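PDB 5T11: lipoprotein from Paraburkholderia phytofirmans, which probably guides export of the Pel polysaccharide across the outer membrane as a dodecameric periplasmic lipoprotein. Local coordinates for residues A44-A49 with S147-V152. The protein carries 1 engineered substitution. Residues are numbered along the deposited sequence; the frame is centred on the assembly and turned at random.
Sequences ANTLRA and SLIAKV
Thr46 meets Ile149 and Ala150 where two helices of the chain, 35-49 and 141-152, come together, a compact example of how a small residue can let helices approach closely. The tight part is a methyl set against backbone: Thr46 CG2 lies 3.6 Å from Ala150 CA. Thr46 CA and Ala150 CA are 5.8 Å apart, a closeness the small side chain of Ala150 probably allows. A chi1 of -59° sets Thr46 OG1 beside the backbone N and sends CG2 across to Ala150; OG1 hydrogen-bonds to the carbonyl oxygen of Ile42, one turn earlier in the same helix. With its polar atom thus engaged within its own helix, the threonine meets its neighbour largely through van der Waals contact. On the buried flank Ile149 adds its branch methyl, CG2 being 4.0 Å from Thr46 OG1, and the two side chains cross at about a right angle. The other flank is looser: Ala150 is exposed, its CB 4.2 Å from Thr46 CG2. Only 103 Å² is buried in all. Beyond the contact, Ala44 packs on Val55 and Ile57, whereas Leu148 packs on Val7 and Val111, and Val152 on Val7 and Phe115. Two helices that meet at so small a contact while each packs on strands of the same mixed sheet are typical of a two-layer alpha/beta sandwich.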
loop_
_atom_site.group_PDB
_atom_site.type_symbol
_atom_site.label_atom_id
_atom_site.label_comp_id
_atom_site.label_asym_id
_atom_site.label_seq_id
_atom_site.Cartn_x
_atom_site.Cartn_y
_atom_site.Cartn_z
ATOM N N ALA B 44 4.970 35.648 -22.882
ATOM C CA ALA B 44 4.602 36.259 -24.155
ATOM C C ALA B 44 3.472 37.265 -23.973
ATOM O O ALA B 44 3.544 38.395 -24.481
ATOM C CB ALA B 44 4.209 35.186 -25.174
ATOM N N ASN B 45 2.418 36.875 -23.244
ATOM C CA ASN B 45 1.301 37.793 -23.033
ATOM C C ASN B 45 1.725 39.004 -22.201
ATOM O O ASN B 45 1.261 40.122 -22.451
ATOM C CB ASN B 45 0.121 37.070 -22.385
ATOM C CG ASN B 45 -0.827 36.447 -23.418
ATOM O OD1 ASN B 45 -0.481 36.302 -24.597
ATOM N ND2 ASN B 45 -2.034 36.087 -22.976
ATOM N N THR B 46 2.624 38.807 -21.234
ATOM C CA THR B 46 3.085 39.918 -20.406
ATOM C C THR B 46 3.826 40.958 -21.243
ATOM O O THR B 46 3.517 42.156 -21.185
ATOM C CB THR B 46 3.980 39.391 -19.274
ATOM O OG1 THR B 46 3.249 38.453 -18.466
ATOM C CG2 THR B 46 4.474 40.537 -18.388
ATOM N N LEU B 47 4.797 40.509 -22.047
ATOM C CA LEU B 47 5.484 41.406 -22.974
ATOM C C LEU B 47 4.500 42.153 -23.862
ATOM O O LEU B 47 4.703 43.337 -24.167
ATOM C CB LEU B 47 6.464 40.622 -23.846
ATOM C CG LEU B 47 7.712 40.021 -23.202
ATOM C CD1 LEU B 47 8.508 39.263 -24.271
ATOM C CD2 LEU B 47 8.568 41.096 -22.530
ATOM N N ARG B 48 3.435 41.473 -24.304
ATOM C CA ARG B 48 2.416 42.137 -25.115
ATOM C C ARG B 48 1.612 43.127 -24.288
ATOM O O ARG B 48 1.318 44.233 -24.752
ATOM C CB ARG B 48 1.472 41.116 -25.744
ATOM C CG ARG B 48 2.026 40.397 -26.939
ATOM C CD ARG B 48 0.925 39.566 -27.583
ATOM N NE ARG B 48 1.478 38.510 -28.413
ATOM C CZ ARG B 48 1.502 37.231 -28.078
ATOM N NH1 ARG B 48 0.973 36.838 -26.927
ATOM N NH2 ARG B 48 2.036 36.346 -28.914
ATOM N N ALA B 49 1.222 42.728 -23.074
ATOM C CA ALA B 49 0.557 43.650 -22.162
ATOM C C ALA B 49 1.403 44.894 -21.921
ATOM O O ALA B 49 0.858 45.985 -21.739
ATOM C CB ALA B 49 0.249 42.950 -20.838
ATOM N N SER B 147 1.425 36.863 -11.689
ATOM C CA SER B 147 1.774 38.099 -10.997
ATOM C C SER B 147 3.288 38.305 -10.943
ATOM O O SER B 147 3.775 39.430 -11.114
ATOM C CB SER B 147 1.175 38.069 -9.587
ATOM O OG SER B 147 1.317 39.299 -8.907
ATOM N N LEU B 148 4.054 37.226 -10.723
ATOM C CA LEU B 148 5.501 37.362 -10.557
ATOM C C LEU B 148 6.196 37.655 -11.884
ATOM O O LEU B 148 7.093 38.509 -11.956
ATOM C CB LEU B 148 6.086 36.092 -9.936
ATOM C CG LEU B 148 7.619 36.026 -9.898
ATOM C CD1 LEU B 148 8.187 37.099 -8.957
ATOM C CD2 LEU B 148 8.140 34.622 -9.488
ATOM N N ILE B 149 5.811 36.937 -12.931
ATOM C CA ILE B 149 6.410 37.163 -14.238
ATOM C C ILE B 149 6.109 38.576 -14.723
ATOM O O ILE B 149 6.977 39.245 -15.303
ATOM C CB ILE B 149 5.926 36.087 -15.220
ATOM C CG1 ILE B 149 6.603 34.762 -14.876
ATOM C CG2 ILE B 149 6.224 36.502 -16.674
ATOM C CD1 ILE B 149 5.856 33.537 -15.337
ATOM N N ALA B 150 4.893 39.070 -14.457
ATOM C CA ALA B 150 4.571 40.460 -14.784
ATOM C C ALA B 150 5.533 41.416 -14.089
ATOM O O ALA B 150 6.045 42.358 -14.707
ATOM C CB ALA B 150 3.124 40.782 -14.405
ATOM N N LYS B 151 5.806 41.174 -12.802
ATOM C CA LYS B 151 6.754 42.017 -12.071
ATOM C C LYS B 151 8.158 41.895 -12.666
ATOM O O LYS B 151 8.812 42.904 -12.971
ATOM C CB LYS B 151 6.738 41.623 -10.583
ATOM C CG LYS B 151 7.603 42.467 -9.655
ATOM C CD LYS B 151 7.073 43.896 -9.556
ATOM C CE LYS B 151 7.842 44.738 -8.537
ATOM N NZ LYS B 151 7.530 46.183 -8.710
ATOM N N VAL B 152 8.621 40.654 -12.871
ATOM C CA VAL B 152 9.986 40.406 -13.333
ATOM C C VAL B 152 10.228 41.047 -14.700
ATOM O O VAL B 152 11.304 41.605 -14.957
ATOM C CB VAL B 152 10.263 38.890 -13.366
ATOM C CG1 VAL B 152 11.535 38.596 -14.152
ATOM C CG2 VAL B 152 10.357 38.319 -11.941
#